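Long-range contacts in concanavalin A-like lectin protein kinase family protein (PDB 6CTH), which probably phosphorylates protein substrates from ATP through its kinase domain, crystallised here with an oxindole inhibitor and a magnesium ion: residues R115-V119 with E209-G213; T180-M184 with R214-E218. All blocks are in the same frame, centred on the assembly; numbering follows the deposited sequence.

How the interactions relate
Both contacts lie in the mostly helical C-terminal lobe of the kinase. Their segments alternate along the chain, and 209-213, at the end of helix 196-212, runs straight into 214-218. Their centres are 15 Å apart. Glu-209, which makes no contact with 115-119, joins them: its OE2 lies 2.6 Å from Tyr-183 OH and 2.8 Å from Ser-216 N, both probable hydrogen bonds. The Tyr-183 side chain is about 10 Å from the bound magnesium ion, and Thr-180 OG1 bonds Asp-141, a ligand of that metal. The inhibitor is about 11 Å from the Arg-215 side chain and about 13 Å from that of Ile-118, so neither contact lines the pocket.

Interaction 1: residues R115-V119 with E209-G213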
ATOM      1  N   ARG A 115       6.343  11.104  -7.008  1.00 37.45           N
ATOM      2  CA  ARG A 115       6.079   9.681  -7.190  1.00 37.06           C
ATOM      3  C   ARG A 115       7.279   8.776  -6.894  1.00 35.80           C
ATOM      4  O   ARG A 115       7.137   7.738  -6.262  1.00 35.37           O
ATOM      5  CB  ARG A 115       5.609   9.414  -8.618  1.00 38.49           C
ATOM      6  CG  ARG A 115       4.218   9.930  -8.924  1.00 39.17           C
ATOM      7  CD  ARG A 115       3.852   9.688 -10.378  1.00 40.75           C
ATOM      8  NE  ARG A 115       2.835  10.623 -10.837  1.00 41.22           N
ATOM      9  CZ  ARG A 115       1.805  10.292 -11.606  1.00 42.58           C
ATOM     10  NH1 ARG A 115       1.647   9.043 -12.010  1.00 42.19           N
ATOM     11  NH2 ARG A 115       0.932  11.216 -11.968  1.00 43.12           N
ATOM     12  N   TYR A 116       8.455   9.186  -7.349  1.00 35.75           N
ATOM     13  CA  TYR A 116       9.692   8.414  -7.166  1.00 35.70           C
ATOM     14  C   TYR A 116      10.014   8.413  -5.661  1.00 35.51           C
ATOM     15  O   TYR A 116      10.442   7.396  -5.141  1.00 34.85           O
ATOM     16  CB  TYR A 116      10.834   8.987  -7.971  1.00 36.51           C
ATOM     17  CG  TYR A 116      11.955   8.007  -8.304  1.00 37.19           C
ATOM     18  CD1 TYR A 116      11.725   6.906  -9.111  1.00 36.93           C
ATOM     19  CD2 TYR A 116      13.241   8.207  -7.850  1.00 38.14           C
ATOM     20  CE1 TYR A 116      12.729   6.018  -9.419  1.00 37.69           C
ATOM     21  CE2 TYR A 116      14.277   7.312  -8.145  1.00 38.53           C
ATOM     22  CZ  TYR A 116      14.003   6.222  -8.924  1.00 38.12           C
ATOM     23  OH  TYR A 116      15.002   5.365  -9.276  1.00 39.23           O
ATOM     24  N   ARG A 117       9.764   9.533  -4.991  1.00 36.20           N
ATOM     25  CA  ARG A 117       9.974   9.632  -3.551  1.00 37.33           C
ATOM     26  C   ARG A 117       9.030   8.689  -2.801  1.00 35.14           C
ATOM     27  O   ARG A 117       9.428   8.021  -1.858  1.00 33.92           O
ATOM     28  CB  ARG A 117       9.765  11.069  -3.085  1.00 41.12           C
ATOM     29  CG  ARG A 117      10.461  11.402  -1.778  1.00 44.76           C
ATOM     30  CD  ARG A 117       9.622  12.345  -0.936  1.00 49.19           C
ATOM     31  NE  ARG A 117       9.583  13.690  -1.495  1.00 54.26           N
ATOM     32  CZ  ARG A 117       8.504  14.465  -1.499  1.00 56.78           C
ATOM     33  NH1 ARG A 117       8.562  15.677  -2.027  1.00 59.93           N
ATOM     34  NH2 ARG A 117       7.370  14.028  -0.978  1.00 57.06           N
ATOM     35  N   ILE A 118       7.775   8.636  -3.238  1.00 33.39           N
ATOM     36  CA  ILE A 118       6.789   7.765  -2.637  1.00 32.51           C
ATOM     37  C   ILE A 118       7.207   6.302  -2.749  1.00 31.70           C
ATOM     38  O   ILE A 118       7.060   5.541  -1.795  1.00 31.17           O
ATOM     39  CB  ILE A 118       5.375   8.005  -3.237  1.00 32.65           C
ATOM     40  CG1 ILE A 118       4.801   9.355  -2.725  1.00 33.43           C
ATOM     41  CG2 ILE A 118       4.423   6.858  -2.898  1.00 32.84           C
ATOM     42  CD1 ILE A 118       3.600   9.883  -3.475  1.00 33.81           C
ATOM     43  N   VAL A 119       7.715   5.885  -3.896  1.00 31.53           N
ATOM     44  CA  VAL A 119       8.128   4.499  -4.067  1.00 31.49           C
ATOM     45  C   VAL A 119       9.280   4.223  -3.090  1.00 31.15           C
ATOM     46  O   VAL A 119       9.301   3.168  -2.454  1.00 30.91           O
ATOM     47  CB  VAL A 119       8.562   4.206  -5.509  1.00 32.12           C
ATOM     48  CG1 VAL A 119       9.225   2.837  -5.629  1.00 32.59           C
ATOM     49  CG2 VAL A 119       7.366   4.299  -6.421  1.00 32.20           C
ATOM     50  N   GLU A 209       1.872   0.820 -10.946  1.00 32.96           N
ATOM     51  CA  GLU A 209       0.682   1.677 -10.862  1.00 33.20           C
ATOM     52  C   GLU A 209       1.097   3.121 -10.716  1.00 34.09           C
ATOM     53  O   GLU A 209       0.497   4.007 -11.295  1.00 33.86           O
ATOM     54  CB  GLU A 209      -0.246   1.305  -9.704  1.00 32.61           C
ATOM     55  CG  GLU A 209      -0.870  -0.067  -9.824  1.00 33.17           C
ATOM     56  CD  GLU A 209      -1.758  -0.466  -8.702  1.00 34.55           C
ATOM     57  OE1 GLU A 209      -1.383  -0.155  -7.524  1.00 34.62           O
ATOM     58  OE2 GLU A 209      -2.851  -1.083  -8.958  1.00 34.35           O
ATOM     59  N   ILE A 210       2.099   3.386  -9.853  1.00 33.54           N
ATOM     60  CA  ILE A 210       2.563   4.740  -9.648  1.00 34.37           C
ATOM     61  C   ILE A 210       3.219   5.362 -10.918  1.00 35.85           C
ATOM     62  O   ILE A 210       2.958   6.514 -11.272  1.00 37.69           O
ATOM     63  CB  ILE A 210       3.514   4.752  -8.429  1.00 33.43           C
ATOM     64  CG1 ILE A 210       2.736   4.483  -7.157  1.00 32.92           C
ATOM     65  CG2 ILE A 210       4.284   6.050  -8.288  1.00 34.57           C
ATOM     66  CD1 ILE A 210       3.621   4.286  -5.924  1.00 33.06           C
ATOM     67  N   ALA A 211       4.045   4.598 -11.604  1.00 36.51           N
ATOM     68  CA  ALA A 211       4.664   5.030 -12.869  1.00 37.24           C
ATOM     69  C   ALA A 211       3.613   5.366 -13.950  1.00 38.15           C
ATOM     70  O   ALA A 211       3.770   6.339 -14.695  1.00 38.45           O
ATOM     71  CB  ALA A 211       5.563   3.930 -13.395  1.00 37.19           C
ATOM     72  N   SER A 212       2.576   4.552 -13.997  1.00 37.68           N
ATOM     73  CA  SER A 212       1.649   4.528 -15.151  1.00 38.22           C
ATOM     74  C   SER A 212       0.335   5.272 -14.905  1.00 38.71           C
ATOM     75  O   SER A 212      -0.395   5.617 -15.869  1.00 38.31           O
ATOM     76  CB  SER A 212       1.384   3.061 -15.534  1.00 37.75           C
ATOM     77  OG  SER A 212       0.511   2.420 -14.595  1.00 36.49           O
ATOM     78  N   GLY A 213      -0.010   5.505 -13.638  1.00 37.24           N
ATOM     79  CA  GLY A 213      -1.316   6.009 -13.271  1.00 38.41           C
ATOM     80  C   GLY A 213      -2.467   5.093 -13.621  1.00 38.00           C
ATOM     81  O   GLY A 213      -3.587   5.568 -13.792  1.00 40.45           O
TER
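Ile-210 of helix 196-212 lies against Arg-115 and Val-119, one turn apart on helix 112-132, and has the largest share of the buried surface. Its two branches divide the work. CG2 meets the start of the arginine chain, 3.6 Å from Arg-115 CB, while CD1 reaches further along the helix, 3.8 Å from Val-119 CG2 and 4.1 Å from Ile-118 CG2. Leu-99 of helix 99-103 touches both isoleucines and extends the apolar patch.

The Arg-115 and Ile-210 side chains run alongside one another, pointing opposite ways. The arginine chain, extended from CG to NE, carries the guanidinium beyond the isoleucine to the backbone of the other helix. There NH1 donates to Ile-210 O at 2.9 Å, with an N-H...O angle of 157°, and the oxygen lies at the edge of the guanidinium, 7° out of its plane. A salt bridge from NH1 to Asp-247 and a bond from NE to Leu-110 O fix the group's rotation. The carbonyl it grips is in the last turn of the helix, before Gly-213 departs with positive phi (63°), so the positive charge probably suits the helix's C-terminal end. This buried helix pair, 112-132 with 196-212, corresponds to the αE and αF helices at the core of the protein kinase C-lobe.

Interaction 2: residues T180-M184 with R214-E218; sequences TVGYM and RRSIE
Ser-216 and Ile-217 meet the turn around Gly-182, where the two backbones come closest, 5.4 Å between the CA atoms of Gly-182 and Ile-217. The serine hydroxyl makes the polar link: OG donates to Gly-182 O at 2.9 Å. With chi1 at -178° the hydroxyl is carried opposite the serine N, and it meets the oxygen well off the C=O line, at 123°, and tilted 19° from the carbonyl plane. Beside it, Ile-217 CG2 presses on the peptide, 3.4 Å from Val-181 O and 3.7 Å from Gly-182 CA. Gly-182, with positive phi in the type II turn from Thr-180 to Tyr-183, brings its bare CA up to this methyl.

On the buried flank, the Tyr-183 hydroxyl comes within 4.1 Å of Ser-216 CB and passes near Arg-215 CG, but its hydrogen bond goes to Glu-209, whose carboxylate also takes Ser-216 N. Packing is looser toward the exposed side, where Val-181 CG1 lies 4.4 Å from Ile-217 CG2 and both residues are exposed in the assembly. Residues 180-184 precede the Ala-Pro-Glu (APE) motif, in the P+1 loop at the end of the activation segment. The contact thus joins this part of the kinase fold to the loop after helix 196-212, the αF helix.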
ATOM      1  N   THR A 180      -5.645  -8.968  -1.671  1.00 31.68           N
ATOM      2  CA  THR A 180      -6.391  -8.169  -2.630  1.00 31.16           C
ATOM      3  C   THR A 180      -6.051  -8.635  -4.077  1.00 30.95           C
ATOM      4  O   THR A 180      -4.911  -8.569  -4.537  1.00 29.95           O
ATOM      5  CB  THR A 180      -6.148  -6.686  -2.431  1.00 30.69           C
ATOM      6  OG1 THR A 180      -6.562  -6.321  -1.100  1.00 30.50           O
ATOM      7  CG2 THR A 180      -6.972  -5.880  -3.446  1.00 31.33           C
ATOM      8  N   VAL A 181      -7.097  -9.095  -4.778  1.00 32.34           N
ATOM      9  CA  VAL A 181      -6.964  -9.504  -6.155  1.00 33.31           C
ATOM     10  C   VAL A 181      -6.312  -8.393  -6.975  1.00 31.61           C
ATOM     11  O   VAL A 181      -6.773  -7.241  -6.874  1.00 31.57           O
ATOM     12  CB  VAL A 181      -8.435  -9.874  -6.636  1.00 36.36           C
ATOM     13  CG1 VAL A 181      -8.538  -9.780  -8.135  1.00 37.50           C
ATOM     14  CG2 VAL A 181      -8.646 -11.288  -6.150  1.00 38.42           C
ATOM     15  N   GLY A 182      -5.259  -8.732  -7.712  1.00 31.26           N
ATOM     16  CA  GLY A 182      -4.461  -7.799  -8.522  1.00 31.05           C
ATOM     17  C   GLY A 182      -3.094  -7.471  -7.912  1.00 31.22           C
ATOM     18  O   GLY A 182      -2.213  -6.917  -8.580  1.00 30.92           O
ATOM     19  N   TYR A 183      -2.972  -7.780  -6.624  1.00 31.67           N
ATOM     20  CA  TYR A 183      -1.714  -7.593  -5.869  1.00 31.48           C
ATOM     21  C   TYR A 183      -1.146  -8.862  -5.300  1.00 32.72           C
ATOM     22  O   TYR A 183      -0.121  -8.791  -4.537  1.00 32.65           O
ATOM     23  CB  TYR A 183      -1.940  -6.610  -4.695  1.00 31.43           C
ATOM     24  CG  TYR A 183      -2.515  -5.386  -5.242  1.00 31.39           C
ATOM     25  CD1 TYR A 183      -1.720  -4.369  -5.722  1.00 31.39           C
ATOM     26  CD2 TYR A 183      -3.906  -5.289  -5.417  1.00 33.07           C
ATOM     27  CE1 TYR A 183      -2.285  -3.260  -6.326  1.00 32.60           C
ATOM     28  CE2 TYR A 183      -4.455  -4.190  -6.028  1.00 33.77           C
ATOM     29  CZ  TYR A 183      -3.654  -3.180  -6.469  1.00 33.35           C
ATOM     30  OH  TYR A 183      -4.267  -2.137  -7.092  1.00 34.62           O
ATOM     31  N   MET A 184      -1.738 -10.004  -5.633  1.00 32.41           N
ATOM     32  CA  MET A 184      -1.346 -11.260  -5.046  1.00 32.70           C
ATOM     33  C   MET A 184      -0.468 -12.061  -5.972  1.00 32.86           C
ATOM     34  O   MET A 184      -0.822 -12.297  -7.156  1.00 32.28           O
ATOM     35  CB  MET A 184      -2.572 -12.046  -4.618  1.00 33.51           C
ATOM     36  CG  MET A 184      -3.285 -11.469  -3.407  1.00 33.84           C
ATOM     37  SD  MET A 184      -4.884 -12.260  -3.117  1.00 34.65           S
ATOM     38  CE  MET A 184      -4.431 -13.762  -2.291  1.00 34.88           C
ATOM     39  N   ARG A 214      -2.211   3.789 -13.740  1.00 38.60           N
ATOM     40  CA  ARG A 214      -3.203   2.796 -14.140  1.00 39.73           C
ATOM     41  C   ARG A 214      -3.319   1.751 -13.048  1.00 39.39           C
ATOM     42  O   ARG A 214      -2.284   1.291 -12.526  1.00 36.73           O
ATOM     43  CB  ARG A 214      -2.775   2.081 -15.414  1.00 41.88           C
ATOM     44  CG  ARG A 214      -2.778   2.999 -16.624  1.00 44.57           C
ATOM     45  CD  ARG A 214      -2.228   2.296 -17.845  1.00 46.94           C
ATOM     46  NE  ARG A 214      -2.016   3.215 -18.971  1.00 49.64           N
ATOM     47  CZ  ARG A 214      -2.957   3.632 -19.830  1.00 51.36           C
ATOM     48  NH1 ARG A 214      -4.227   3.250 -19.706  1.00 51.07           N
ATOM     49  NH2 ARG A 214      -2.609   4.468 -20.822  1.00 52.27           N
ATOM     50  N   ARG A 215      -4.571   1.403 -12.708  1.00 38.56           N
ATOM     51  CA  ARG A 215      -4.827   0.393 -11.726  1.00 38.95           C
ATOM     52  C   ARG A 215      -4.510  -1.008 -12.269  1.00 38.74           C
ATOM     53  O   ARG A 215      -4.815  -1.332 -13.449  1.00 38.45           O
ATOM     54  CB  ARG A 215      -6.295   0.499 -11.261  1.00 41.40           C
ATOM     55  CG  ARG A 215      -6.587  -0.289 -10.000  1.00 44.31           C
ATOM     56  CD  ARG A 215      -8.058  -0.223  -9.616  1.00 46.14           C
ATOM     57  NE  ARG A 215      -8.552   1.115  -9.355  1.00 48.48           N
ATOM     58  CZ  ARG A 215      -8.515   1.753  -8.187  1.00 49.40           C
ATOM     59  NH1 ARG A 215      -7.927   1.219  -7.127  1.00 50.28           N
ATOM     60  NH2 ARG A 215      -9.080   2.962  -8.081  1.00 50.83           N
ATOM     61  N   SER A 216      -3.939  -1.854 -11.408  1.00 35.60           N
ATOM     62  CA  SER A 216      -3.565  -3.222 -11.757  1.00 35.92           C
ATOM     63  C   SER A 216      -4.698  -3.993 -12.451  1.00 37.24           C
ATOM     64  O   SER A 216      -4.438  -4.623 -13.480  1.00 37.57           O
ATOM     65  CB  SER A 216      -3.193  -4.032 -10.511  1.00 36.13           C
ATOM     66  OG  SER A 216      -2.792  -5.333 -10.896  1.00 36.07           O
ATOM     67  N   ILE A 217      -5.855  -3.989 -11.812  1.00 36.80           N
ATOM     68  CA  ILE A 217      -7.039  -4.807 -12.218  1.00 39.25           C
ATOM     69  C   ILE A 217      -7.907  -4.117 -13.280  1.00 42.14           C
ATOM     70  O   ILE A 217      -8.860  -4.749 -13.747  1.00 42.94           O
ATOM     71  CB  ILE A 217      -8.020  -5.109 -11.043  1.00 39.46           C
ATOM     72  CG1 ILE A 217      -8.524  -3.833 -10.371  1.00 40.52           C
ATOM     73  CG2 ILE A 217      -7.393  -6.002  -9.970  1.00 38.89           C
ATOM     74  CD1 ILE A 217      -9.797  -4.000  -9.543  1.00 41.03           C
ATOM     75  N   GLU A 218      -7.688  -2.824 -13.543  1.00 44.52           N
ATOM     76  CA  GLU A 218      -8.587  -1.997 -14.441  1.00 48.35           C
ATOM     77  C   GLU A 218      -7.734  -0.937 -15.108  1.00 47.92           C
ATOM     78  O   GLU A 218      -7.814   0.252 -14.763  1.00 47.43           O
ATOM     79  CB  GLU A 218      -9.677  -1.283 -13.600  1.00 52.59           C
ATOM     80  CG  GLU A 218     -10.641  -0.369 -14.390  1.00 56.42           C
ATOM     81  CD  GLU A 218     -11.682   0.368 -13.548  1.00 59.02           C
ATOM     82  OE1 GLU A 218     -11.451   0.721 -12.355  1.00 59.42           O
ATOM     83  OE2 GLU A 218     -12.746   0.636 -14.137  1.00 62.43           O
TER